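PDB 5ISU: Lmo0135 protein from Listeria monocytogenes EGD-e, which probably serves as the extracellular substrate-binding protein of an ABC transporter that takes up peptides. Local coordinates for residues A[171-176]-A[180-185]; A[31-36]-A[47-52]; A[59-64]-A[198-203]; A[485-488]-A[492-495]. All coordinates share one frame; numbering follows the deposited sequence.

Contact 1 (A[171-176]-A[180-185])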
loop_
_atom_site.group_PDB
_atom_site.type_symbol
_atom_site.label_atom_id
_atom_site.label_comp_id
_atom_site.label_asym_id
_atom_site.label_seq_id
_atom_site.Cartn_x
_atom_site.Cartn_y
_atom_site.Cartn_z
ATOM N N ASN A 171 5.897 -23.780 -3.013
ATOM C CA ASN A 171 6.117 -22.324 -3.105
ATOM C C ASN A 171 7.574 -22.023 -3.416
ATOM O O ASN A 171 7.896 -20.882 -3.729
ATOM C CB ASN A 171 5.721 -21.599 -1.820
ATOM C CG ASN A 171 4.233 -21.643 -1.568
ATOM O OD1 ASN A 171 3.439 -21.206 -2.400
ATOM N ND2 ASN A 171 3.847 -22.142 -0.405
ATOM N N LYS A 172 8.445 -23.032 -3.278
ATOM C CA LYS A 172 9.859 -22.878 -3.646
ATOM C C LYS A 172 10.026 -22.757 -5.171
ATOM O O LYS A 172 11.009 -22.178 -5.624
ATOM C CB LYS A 172 10.730 -24.017 -3.103
ATOM C CG LYS A 172 10.947 -23.983 -1.592
ATOM C CD LYS A 172 11.483 -25.323 -1.091
ATOM C CE LYS A 172 11.804 -25.338 0.397
ATOM N NZ LYS A 172 13.028 -24.550 0.708
ATOM N N ASN A 173 9.100 -23.307 -5.947
ATOM C CA ASN A 173 9.176 -23.180 -7.404
ATOM C C ASN A 173 7.785 -22.771 -7.910
ATOM O O ASN A 173 7.090 -23.553 -8.556
ATOM C CB ASN A 173 9.710 -24.466 -8.030
ATOM C CG ASN A 173 11.053 -24.885 -7.432
ATOM O OD1 ASN A 173 12.107 -24.622 -8.007
ATOM N ND2 ASN A 173 11.019 -25.485 -6.248
ATOM N N PRO A 174 7.383 -21.518 -7.607
ATOM C CA PRO A 174 6.047 -21.003 -7.933
ATOM C C PRO A 174 5.625 -21.035 -9.409
ATOM O O PRO A 174 6.340 -20.556 -10.287
ATOM C CB PRO A 174 6.080 -19.568 -7.399
ATOM C CG PRO A 174 7.516 -19.198 -7.354
ATOM C CD PRO A 174 8.288 -20.451 -7.122
ATOM N N ILE A 175 4.464 -21.638 -9.643
ATOM C CA ILE A 175 3.872 -21.733 -10.961
ATOM C C ILE A 175 2.846 -20.607 -11.056
ATOM O O ILE A 175 1.898 -20.563 -10.279
ATOM C CB ILE A 175 3.214 -23.105 -11.166
ATOM C CG1 ILE A 175 4.263 -24.221 -11.027
ATOM C CG2 ILE A 175 2.541 -23.185 -12.527
ATOM C CD1 ILE A 175 5.426 -24.146 -12.007
ATOM N N GLY A 176 3.025 -19.730 -12.039
ATOM C CA GLY A 176 2.155 -18.586 -12.181
ATOM C C GLY A 176 1.585 -18.381 -13.564
ATOM O O GLY A 176 1.617 -19.278 -14.412
ATOM N N TYR A 180 6.778 -13.551 -16.395
ATOM C CA TYR A 180 8.060 -14.191 -16.105
ATOM C C TYR A 180 7.931 -15.453 -15.248
ATOM O O TYR A 180 7.316 -15.429 -14.175
ATOM C CB TYR A 180 9.041 -13.166 -15.482
ATOM C CG TYR A 180 9.451 -12.186 -16.549
ATOM C CD1 TYR A 180 10.478 -12.480 -17.429
ATOM C CD2 TYR A 180 8.721 -11.040 -16.771
ATOM C CE1 TYR A 180 10.804 -11.620 -18.464
ATOM C CE2 TYR A 180 9.042 -10.173 -17.797
ATOM C CZ TYR A 180 10.077 -10.459 -18.637
ATOM O OH TYR A 180 10.361 -9.594 -19.669
ATOM N N LYS A 181 8.483 -16.553 -15.765
ATOM C CA LYS A 181 8.469 -17.868 -15.116
ATOM C C LYS A 181 9.616 -17.945 -14.161
ATOM O O LYS A 181 10.668 -17.349 -14.392
ATOM C CB LYS A 181 8.645 -19.006 -16.137
ATOM C CG LYS A 181 7.644 -18.999 -17.270
ATOM C CD LYS A 181 7.774 -20.220 -18.165
ATOM C CE LYS A 181 9.062 -20.207 -18.969
ATOM N NZ LYS A 181 9.137 -21.399 -19.849
ATOM N N PHE A 182 9.431 -18.717 -13.105
ATOM C CA PHE A 182 10.462 -18.872 -12.091
ATOM C C PHE A 182 11.557 -19.828 -12.585
ATOM O O PHE A 182 11.254 -20.837 -13.187
ATOM C CB PHE A 182 9.830 -19.392 -10.800
ATOM C CG PHE A 182 10.813 -19.657 -9.700
ATOM C CD1 PHE A 182 11.213 -18.639 -8.855
ATOM C CD2 PHE A 182 11.308 -20.945 -9.487
ATOM C CE1 PHE A 182 12.102 -18.886 -7.820
ATOM C CE2 PHE A 182 12.203 -21.203 -8.452
ATOM C CZ PHE A 182 12.597 -20.167 -7.616
ATOM N N VAL A 183 12.816 -19.461 -12.352
ATOM C CA VAL A 183 13.959 -20.274 -12.712
ATOM C C VAL A 183 14.576 -20.790 -11.409
ATOM O O VAL A 183 14.534 -21.995 -11.153
ATOM C CB VAL A 183 14.978 -19.507 -13.591
ATOM C CG1 VAL A 183 16.216 -20.369 -13.866
ATOM C CG2 VAL A 183 14.328 -19.097 -14.905
ATOM N N GLU A 184 15.101 -19.891 -10.574
ATOM C CA GLU A 184 15.691 -20.317 -9.284
ATOM C C GLU A 184 15.854 -19.194 -8.276
ATOM O O GLU A 184 15.835 -18.012 -8.629
ATOM C CB GLU A 184 17.062 -20.982 -9.486
ATOM C CG GLU A 184 18.154 -20.030 -9.969
ATOM C CD GLU A 184 19.525 -20.678 -9.999
ATOM O OE1 GLU A 184 19.648 -21.820 -10.504
ATOM O OE2 GLU A 184 20.489 -20.028 -9.526
ATOM N N TYR A 185 16.080 -19.593 -7.023
ATOM C CA TYR A 185 16.260 -18.660 -5.905
ATOM C C TYR A 185 17.476 -18.954 -5.016
ATOM O O TYR A 185 17.496 -19.952 -4.286
ATOM C CB TYR A 185 14.977 -18.630 -5.053
ATOM C CG TYR A 185 15.100 -17.924 -3.709
ATOM C CD1 TYR A 185 15.637 -16.644 -3.621
ATOM C CD2 TYR A 185 14.610 -18.515 -2.537
ATOM C CE1 TYR A 185 15.739 -15.986 -2.405
ATOM C CE2 TYR A 185 14.699 -17.859 -1.309
ATOM C CZ TYR A 185 15.258 -16.587 -1.249
ATOM O OH TYR A 185 15.367 -15.907 -0.044
HETATM O O HOH W 1 6.906 -20.074 -12.830
#
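Phe182 turns its CG anti to its own backbone N (chi1 177°), which carries the ring against the loop 171-176. Pro174 takes a face of the ring. Its CD stands 3.8 Å from the centroid of the Phe182 ring and 15° off the normal, a CH-pi contact that leans toward the CG side; the proline CG follows alongside. The opposite face carries the backbone N of Glu184, so the ring is held between the proline and its own strand.

Lys172 O approaches the outer end of the ring obliquely, 3.2 Å from Phe182 CE2 and equally close to CZ. It lies near the hydrogens of those two carbons, which would probably be weakly polarised by it. Asn173, in one of its two conformers, also brings OD1 to the ring edge beside CE2, but with the side chain modelled twice this contact remains tentative.

No direct hydrogen bond joins the two segments. One water spans them instead, donating to Pro174 O at 2.6 Å and accepting from Phe182 N at 2.9 Å, which satisfies a strand amide that faces the loop.

Strand 180-186 is an outermost strand of a mixed four-stranded sheet. Its other edge pairs with strand 190-195, where Val183 and Glu184 both face Ser192 in a classic beta bulge, and the loop 171-176 lies along the side away from that partner, with Pro174 also resting on Tyr49.

Contact 2 (A[31-36]-A[47-52])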
loop_
_atom_site.group_PDB
_atom_site.type_symbol
_atom_site.label_atom_id
_atom_site.label_comp_id
_atom_site.label_asym_id
_atom_site.label_seq_id
_atom_site.Cartn_x
_atom_site.Cartn_y
_atom_site.Cartn_z
ATOM N N ILE A 31 6.308 -16.661 -1.854
ATOM C CA ILE A 31 5.804 -16.116 -3.127
ATOM C C ILE A 31 4.497 -16.823 -3.528
ATOM O O ILE A 31 4.477 -17.747 -4.359
ATOM C CB ILE A 31 6.863 -16.210 -4.245
ATOM C CG1 ILE A 31 8.209 -15.664 -3.724
ATOM C CG2 ILE A 31 6.389 -15.439 -5.478
ATOM C CD1 ILE A 31 9.363 -15.783 -4.692
ATOM N N ASN A 32 3.409 -16.357 -2.919
ATOM C CA ASN A 32 2.075 -16.921 -3.113
ATOM C C ASN A 32 1.090 -15.793 -2.780
ATOM O O ASN A 32 1.086 -15.288 -1.653
ATOM C CB ASN A 32 1.891 -18.140 -2.189
ATOM C CG ASN A 32 0.586 -18.896 -2.441
ATOM O OD1 ASN A 32 -0.500 -18.317 -2.480
ATOM N ND2 ASN A 32 0.693 -20.199 -2.590
ATOM N N PRO A 33 0.253 -15.396 -3.752
ATOM C CA PRO A 33 -0.669 -14.268 -3.557
ATOM C C PRO A 33 -1.682 -14.398 -2.437
ATOM O O PRO A 33 -2.280 -13.397 -2.048
ATOM C CB PRO A 33 -1.373 -14.152 -4.906
ATOM C CG PRO A 33 -1.236 -15.473 -5.531
ATOM C CD PRO A 33 0.093 -15.995 -5.093
ATOM N N ASN A 34 -1.915 -15.609 -1.952
ATOM C CA ASN A 34 -2.819 -15.791 -0.809
ATOM C C ASN A 34 -2.169 -15.277 0.491
ATOM O O ASN A 34 -2.860 -15.071 1.469
ATOM C CB ASN A 34 -3.207 -17.279 -0.624
ATOM C CG ASN A 34 -4.232 -17.766 -1.636
ATOM O OD1 ASN A 34 -4.541 -17.095 -2.604
ATOM N ND2 ASN A 34 -4.772 -18.952 -1.395
ATOM N N TYR A 35 -0.850 -15.066 0.489
ATOM C CA TYR A 35 -0.142 -14.630 1.700
ATOM C C TYR A 35 0.779 -13.421 1.516
ATOM O O TYR A 35 1.076 -12.735 2.487
ATOM C CB TYR A 35 0.667 -15.814 2.264
ATOM C CG TYR A 35 -0.203 -17.038 2.484
ATOM C CD1 TYR A 35 -0.960 -17.176 3.644
ATOM C CD2 TYR A 35 -0.308 -18.028 1.506
ATOM C CE1 TYR A 35 -1.781 -18.270 3.829
ATOM C CE2 TYR A 35 -1.120 -19.125 1.682
ATOM C CZ TYR A 35 -1.866 -19.240 2.839
ATOM O OH TYR A 35 -2.677 -20.333 3.016
ATOM N N ALA A 36 1.217 -13.136 0.284
ATOM C CA ALA A 36 2.167 -12.033 0.069
ATOM C C ALA A 36 1.693 -10.689 0.623
ATOM O O ALA A 36 0.609 -10.248 0.292
ATOM C CB ALA A 36 2.500 -11.893 -1.411
ATOM N N ALA A 47 5.609 -10.014 -11.107
ATOM C CA ALA A 47 6.238 -10.534 -12.307
ATOM C C ALA A 47 5.828 -11.979 -12.592
ATOM O O ALA A 47 5.760 -12.375 -13.729
ATOM C CB ALA A 47 7.744 -10.445 -12.179
ATOM N N VAL A 48 5.510 -12.741 -11.559
ATOM C CA VAL A 48 5.214 -14.165 -11.708
ATOM C C VAL A 48 3.736 -14.486 -11.852
ATOM O O VAL A 48 3.389 -15.428 -12.564
ATOM C CB VAL A 48 5.837 -14.950 -10.532
ATOM C CG1 VAL A 48 5.515 -16.436 -10.612
ATOM C CG2 VAL A 48 7.347 -14.716 -10.519
ATOM N N TYR A 49 2.876 -13.708 -11.190
ATOM C CA TYR A 49 1.432 -13.914 -11.239
ATOM C C TYR A 49 0.663 -12.738 -11.832
ATOM O O TYR A 49 0.938 -11.595 -11.523
ATOM C CB TYR A 49 0.895 -14.123 -9.827
ATOM C CG TYR A 49 1.361 -15.379 -9.125
ATOM C CD1 TYR A 49 2.582 -15.417 -8.447
ATOM C CD2 TYR A 49 0.555 -16.516 -9.091
ATOM C CE1 TYR A 49 2.986 -16.558 -7.774
ATOM C CE2 TYR A 49 0.957 -17.659 -8.431
ATOM C CZ TYR A 49 2.163 -17.669 -7.770
ATOM O OH TYR A 49 2.543 -18.796 -7.132
ATOM N N ALA A 50 -0.340 -13.052 -12.645
ATOM C CA ALA A 50 -1.223 -12.067 -13.222
ATOM C C ALA A 50 -2.534 -11.993 -12.385
ATOM O O ALA A 50 -2.982 -13.009 -11.842
ATOM C CB ALA A 50 -1.534 -12.440 -14.654
ATOM N N PRO A 51 -3.138 -10.788 -12.266
ATOM C CA PRO A 51 -4.416 -10.639 -11.556
ATOM C C PRO A 51 -5.629 -10.748 -12.513
ATOM O O PRO A 51 -5.453 -10.826 -13.727
ATOM C CB PRO A 51 -4.316 -9.220 -11.020
ATOM C CG PRO A 51 -3.616 -8.492 -12.140
ATOM C CD PRO A 51 -2.601 -9.473 -12.681
ATOM N N LEU A 52 -6.847 -10.756 -11.977
ATOM C CA LEU A 52 -8.028 -10.772 -12.848
ATOM C C LEU A 52 -8.109 -9.420 -13.561
ATOM O O LEU A 52 -8.377 -9.353 -14.760
ATOM C CB LEU A 52 -9.305 -11.023 -12.057
ATOM C CG LEU A 52 -9.389 -12.381 -11.359
ATOM C CD1 LEU A 52 -10.610 -12.434 -10.451
ATOM C CD2 LEU A 52 -9.413 -13.515 -12.368
#
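An Asx turn shapes the loop ahead of helix 39-48, and the proline inside it packs on the tyrosine that follows the end of that helix, so the contact brings together the two ends of one loop-helix unit. Tyr49 packs against both Pro33 and Ile31. Pro33 CD sits over the centre of the tyrosine ring, 3.8 Å from the centroid of Tyr49 and 11° off the normal, a CH-pi contact in which the two side chains meet at about a right angle. Tyr49, the first residue to leave helical backbone angles, sets CG beside its backbone N (chi1 -66°), which swings the ring across to the loop.

Ile31 makes an apolar contact with the same ring, its CG2 4.3 Å from Tyr49 CE1. Tyr49 OH also approaches Ile31 O, which reaches the ring obliquely.

The loop around the proline is braced by backbone bonds. Asn32 O accepts from both Tyr35 N and Ala36 N, drawing the chain into a tight bend through Pro33 and Asn34. The amide end of Asn32 works in two directions: ND2 donates to Asn171 OD1 in the loop before strand 180-186, while the oxygen closes the Asx turn. That last bond runs from Asn34 N to Asn32 OD1, 3.1 Å long with 158° at the hydrogen, and the donor lies in the carbonyl plane on a lone pair of OD1.

Contact 3 (A[59-64]-A[198-203])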
loop_
_atom_site.group_PDB
_atom_site.type_symbol
_atom_site.label_atom_id
_atom_site.label_comp_id
_atom_site.label_asym_id
_atom_site.label_seq_id
_atom_site.Cartn_x
_atom_site.Cartn_y
_atom_site.Cartn_z
ATOM N N LYS A 59 -8.454 -2.049 -15.232
ATOM C CA LYS A 59 -8.561 -2.644 -16.569
ATOM C C LYS A 59 -8.434 -4.173 -16.598
ATOM O O LYS A 59 -7.802 -4.761 -15.727
ATOM C CB LYS A 59 -7.580 -1.994 -17.546
ATOM C CG LYS A 59 -8.010 -0.584 -17.913
ATOM C CD LYS A 59 -7.171 0.021 -19.021
ATOM C CE LYS A 59 -7.706 1.399 -19.399
ATOM N NZ LYS A 59 -6.834 2.059 -20.405
ATOM N N PRO A 60 -9.083 -4.814 -17.585
ATOM C CA PRO A 60 -9.050 -6.260 -17.734
ATOM C C PRO A 60 -7.649 -6.812 -17.868
ATOM O O PRO A 60 -6.871 -6.272 -18.632
ATOM C CB PRO A 60 -9.805 -6.492 -19.048
ATOM C CG PRO A 60 -10.759 -5.358 -19.140
ATOM C CD PRO A 60 -10.105 -4.194 -18.459
ATOM N N ALA A 61 -7.343 -7.871 -17.118
ATOM C CA ALA A 61 -6.052 -8.555 -17.196
ATOM C C ALA A 61 -6.373 -9.998 -17.614
ATOM O O ALA A 61 -6.702 -10.230 -18.781
ATOM C CB ALA A 61 -5.323 -8.473 -15.865
ATOM N N LEU A 62 -6.338 -10.963 -16.687
ATOM C CA LEU A 62 -6.746 -12.321 -17.049
ATOM C C LEU A 62 -8.239 -12.316 -17.398
ATOM O O LEU A 62 -8.692 -13.112 -18.226
ATOM C CB LEU A 62 -6.500 -13.306 -15.908
ATOM C CG LEU A 62 -5.055 -13.587 -15.481
ATOM C CD1 LEU A 62 -5.035 -14.366 -14.169
ATOM C CD2 LEU A 62 -4.329 -14.332 -16.591
ATOM N N ALA A 63 -8.989 -11.419 -16.749
ATOM C CA ALA A 63 -10.429 -11.300 -16.966
ATOM C C ALA A 63 -10.722 -10.413 -18.157
ATOM O O ALA A 63 -9.962 -9.496 -18.475
ATOM C CB ALA A 63 -11.117 -10.737 -15.730
ATOM N N LYS A 64 -11.840 -10.696 -18.801
ATOM C CA LYS A 64 -12.306 -9.945 -19.942
ATOM C C LYS A 64 -13.289 -8.872 -19.428
ATOM O O LYS A 64 -13.294 -7.742 -19.931
ATOM C CB LYS A 64 -12.975 -10.922 -20.902
ATOM C CG LYS A 64 -13.351 -10.386 -22.264
ATOM C CD LYS A 64 -14.183 -11.435 -23.001
ATOM C CE LYS A 64 -14.812 -10.885 -24.272
ATOM N NZ LYS A 64 -15.906 -11.778 -24.748
ATOM N N ASP A 198 3.682 -17.527 -23.664
ATOM C CA ASP A 198 2.220 -17.500 -23.840
ATOM C C ASP A 198 1.513 -16.549 -22.871
ATOM O O ASP A 198 0.326 -16.709 -22.604
ATOM C CB ASP A 198 1.669 -18.915 -23.712
ATOM C CG ASP A 198 2.281 -19.864 -24.724
ATOM O OD1 ASP A 198 2.399 -19.489 -25.909
ATOM O OD2 ASP A 198 2.623 -21.000 -24.333
ATOM N N TYR A 199 2.255 -15.588 -22.325
ATOM C CA TYR A 199 1.679 -14.568 -21.436
ATOM C C TYR A 199 0.494 -13.930 -22.156
ATOM O O TYR A 199 0.606 -13.535 -23.316
ATOM C CB TYR A 199 2.736 -13.530 -21.087
ATOM C CG TYR A 199 2.223 -12.385 -20.256
ATOM C CD1 TYR A 199 1.672 -12.613 -18.999
ATOM C CD2 TYR A 199 2.333 -11.070 -20.698
ATOM C CE1 TYR A 199 1.204 -11.562 -18.231
ATOM C CE2 TYR A 199 1.908 -10.022 -19.919
ATOM C CZ TYR A 199 1.329 -10.276 -18.676
ATOM O OH TYR A 199 0.869 -9.229 -17.898
ATOM N N PHE A 200 -0.632 -13.810 -21.467
ATOM C CA PHE A 200 -1.863 -13.342 -22.126
ATOM C C PHE A 200 -1.769 -11.984 -22.829
ATOM O O PHE A 200 -2.445 -11.770 -23.822
ATOM C CB PHE A 200 -3.042 -13.297 -21.144
ATOM C CG PHE A 200 -3.030 -12.101 -20.249
ATOM C CD1 PHE A 200 -2.354 -12.116 -19.045
ATOM C CD2 PHE A 200 -3.679 -10.931 -20.636
ATOM C CE1 PHE A 200 -2.323 -10.990 -18.240
ATOM C CE2 PHE A 200 -3.658 -9.799 -19.833
ATOM C CZ PHE A 200 -2.976 -9.832 -18.637
ATOM N N ASP A 201 -0.967 -11.065 -22.324
ATOM C CA ASP A 201 -0.982 -9.730 -22.914
ATOM C C ASP A 201 0.052 -9.534 -24.027
ATOM O O ASP A 201 0.203 -8.412 -24.528
ATOM C CB ASP A 201 -0.806 -8.648 -21.832
ATOM C CG ASP A 201 -1.492 -7.340 -22.199
ATOM O OD1 ASP A 201 -2.614 -7.400 -22.744
ATOM O OD2 ASP A 201 -0.941 -6.259 -21.910
ATOM N N GLY A 202 0.744 -10.613 -24.407
ATOM C CA GLY A 202 1.732 -10.571 -25.468
ATOM C C GLY A 202 3.068 -11.056 -24.968
ATOM O O GLY A 202 3.436 -10.847 -23.812
ATOM N N LYS A 203 3.812 -11.676 -25.866
ATOM C CA LYS A 203 5.126 -12.233 -25.560
ATOM C C LYS A 203 6.075 -11.149 -25.000
ATOM O O LYS A 203 6.295 -10.141 -25.647
ATOM C CB LYS A 203 5.719 -12.855 -26.852
ATOM C CG LYS A 203 7.088 -13.514 -26.683
ATOM C CD LYS A 203 7.669 -13.886 -28.035
ATOM C CE LYS A 203 9.112 -14.351 -27.910
ATOM N NZ LYS A 203 9.736 -14.553 -29.247
#
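This is a buried packing contact without a hydrogen bond between its segments: the aromatic side chain of a beta turn presses against the backbone leading into strand 63-68. The turn runs from Tyr199 to Gly202 in the loop between strands 190-195 and 208-213, so the contact ties that loop to the first strand of the five-stranded antiparallel sheet.

Phe200 is the side chain that reaches across. Its CG lies between the backbone N and the carbonyl carbon (chi1 79°), a crowded position that projects the ring from the turn toward Ala61 and Leu62. Leu62 N stands over one ring face, offset toward the rim, and Asp201 CB lies against the opposite face, so the ring is gripped between the facing segment and its own turn.

Much of the touching is with backbone. Ala61 O comes in obliquely, 3.2 Å from Phe200 CE2, and the Ala61 carbonyl carbon is 3.6 Å from Phe200 CZ. Two methyl contacts complete the fit: Ala61 CB reaches Phe200 CZ at 3.9 Å, and Leu62 CD2 meets Phe200 CD1, also at 3.9 Å, with the leucine and phenylalanine side chains crossing at about a right angle. Ala61 O has a polar partner besides, a hydrogen bond from Lys80 NZ.

Nearby, Asp201 forms a salt bridge with Lys497, which ties the turn to the C-terminal part of the chain. Gly202 N bonds back to Tyr199 O at 3.1 Å, closing a type I beta turn that presents Phe200 from its second position.

Contact 4 (A[485-488]-A[492-495])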
loop_
_atom_site.group_PDB
_atom_site.type_symbol
_atom_site.label_atom_id
_atom_site.label_comp_id
_atom_site.label_asym_id
_atom_site.label_seq_id
_atom_site.Cartn_x
_atom_site.Cartn_y
_atom_site.Cartn_z
ATOM N N THR A 485 3.974 0.953 -16.904
ATOM C CA THR A 485 3.232 1.657 -15.855
ATOM C C THR A 485 3.879 1.642 -14.474
ATOM O O THR A 485 3.748 0.660 -13.734
ATOM C CB THR A 485 1.771 1.126 -15.656
ATOM O OG1 THR A 485 1.181 0.767 -16.907
ATOM C CG2 THR A 485 0.902 2.181 -14.943
ATOM N N PRO A 486 4.559 2.737 -14.104
ATOM C CA PRO A 486 5.062 2.780 -12.738
ATOM C C PRO A 486 3.882 2.734 -11.774
ATOM O O PRO A 486 2.825 3.308 -12.064
ATOM C CB PRO A 486 5.768 4.124 -12.667
ATOM C CG PRO A 486 6.170 4.415 -14.087
ATOM C CD PRO A 486 5.042 3.870 -14.913
ATOM N N GLN A 487 4.002 2.018 -10.670
ATOM C CA GLN A 487 2.869 1.979 -9.740
ATOM C C GLN A 487 3.347 1.732 -8.337
ATOM O O GLN A 487 4.463 1.243 -8.138
ATOM C CB GLN A 487 1.864 0.892 -10.138
ATOM C CG GLN A 487 2.336 -0.512 -9.833
ATOM C CD GLN A 487 1.288 -1.572 -10.076
ATOM O OE1 GLN A 487 0.335 -1.357 -10.797
ATOM N NE2 GLN A 487 1.503 -2.757 -9.507
ATOM N N PRO A 488 2.492 2.014 -7.346
ATOM C CA PRO A 488 2.890 1.812 -5.961
ATOM C C PRO A 488 3.402 0.405 -5.677
ATOM O O PRO A 488 2.979 -0.555 -6.334
ATOM C CB PRO A 488 1.588 2.048 -5.197
ATOM C CG PRO A 488 0.825 2.983 -6.071
ATOM C CD PRO A 488 1.103 2.510 -7.453
ATOM N N PHE A 492 6.756 -1.521 -11.205
ATOM C CA PHE A 492 5.978 -1.508 -12.432
ATOM C C PHE A 492 4.830 -2.495 -12.361
ATOM O O PHE A 492 4.863 -3.467 -11.580
ATOM C CB PHE A 492 6.833 -1.843 -13.643
ATOM C CG PHE A 492 7.787 -0.756 -14.049
ATOM C CD1 PHE A 492 7.327 0.355 -14.734
ATOM C CD2 PHE A 492 9.139 -0.878 -13.820
ATOM C CE1 PHE A 492 8.192 1.353 -15.146
ATOM C CE2 PHE A 492 10.013 0.108 -14.237
ATOM C CZ PHE A 492 9.535 1.232 -14.892
ATOM N N ARG A 493 3.838 -2.238 -13.211
ATOM C CA ARG A 493 2.639 -3.048 -13.311
ATOM C C ARG A 493 2.948 -4.275 -14.113
ATOM O O ARG A 493 2.573 -5.396 -13.717
ATOM C CB ARG A 493 1.536 -2.248 -14.012
ATOM C CG ARG A 493 0.165 -2.926 -14.145
ATOM C CD ARG A 493 -0.790 -2.077 -14.993
ATOM N NE ARG A 493 -0.178 -1.770 -16.290
ATOM C CZ ARG A 493 -0.145 -2.581 -17.343
ATOM N NH1 ARG A 493 -0.731 -3.758 -17.317
ATOM N NH2 ARG A 493 0.495 -2.207 -18.435
ATOM N N ASP A 494 3.665 -4.072 -15.223
ATOM C CA ASP A 494 3.960 -5.146 -16.134
ATOM C C ASP A 494 5.322 -4.950 -16.827
ATOM O O ASP A 494 5.470 -4.148 -17.752
ATOM C CB ASP A 494 2.832 -5.231 -17.171
ATOM C CG ASP A 494 2.905 -6.489 -18.042
ATOM O OD1 ASP A 494 3.926 -7.210 -18.017
ATOM O OD2 ASP A 494 1.919 -6.765 -18.762
ATOM N N LEU A 495 6.289 -5.743 -16.383
ATOM C CA LEU A 495 7.650 -5.705 -16.890
ATOM C C LEU A 495 7.818 -6.229 -18.321
ATOM O O LEU A 495 8.875 -6.026 -18.910
ATOM C CB LEU A 495 8.561 -6.515 -15.952
ATOM C CG LEU A 495 8.784 -5.987 -14.529
ATOM C CD1 LEU A 495 9.442 -7.029 -13.642
ATOM C CD2 LEU A 495 9.636 -4.739 -14.576
#
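Arg493 and Thr485 share two hydrogen bonds, one from backbone and one from side chain, across a small antiparallel pairing in which Pro486 and Phe492 form the non-hydrogen-bonded pair. Arg493 N donates to Thr485 O at 2.9 Å; the donor is tilted 21° from the carbonyl plane and the bond is bent, with 139° at the hydrogen. The same oxygen receives a CA-H...O contact from Phe492 CA at 3.4 Å. Far straighter is the bond from Arg493 NE to Thr485 OG1, 2.9 Å long at 170°, with the hydroxyl oxygen almost exactly in the guanidinium plane. A bend at chi3 turns NE back to meet it.

Arg493 has further partners: a backbone bond with Ala484, its O accepting from Gln46 NE2, a weak bond from NH2 to Ala483 O and a cation-pi contact with Trp54. Thr485 OG1 is also weakly bonded to Ala483 O.

Gln487 crosses Arg493 at about a right angle, its OE1 3.5 Å from Arg493 CB, while NE2 is hydrogen-bonded to Thr490 OG1 in the connecting turn. Phe492 O is bonded to that hydroxyl too. On the apolar side, Pro486 CG packs 3.8 Å from Phe492 CE1, and both residues lean on Ile251 of strand 248-263.

With two bonds to one threonine and further ones to Ala483 and Ala484, Arg493 is held at several points, which should limit rotation of its guanidinium beside Trp54.

Along the chain the order is contact 2, then contact 1 and contact 4, with contact 3 spanning the interval that contains contact 1. Contacts 1 and 2 are neighbours, centres 11 Å apart, joined where Tyr180 N meets Ala47 O at the end of helix 39-48. Contact 3 lies about 15 Å from contact 2 between centres, and Leu52 O meets both Ala61 N and Ala63 N, just before and at the start of strand 63-68. Contact 4, from the C-terminal region, reaches contact 3 through Tyr199 and Asp494. Together they knit the four-stranded sheet, the five-stranded sheet and the returning C-terminal chain into one continuous region.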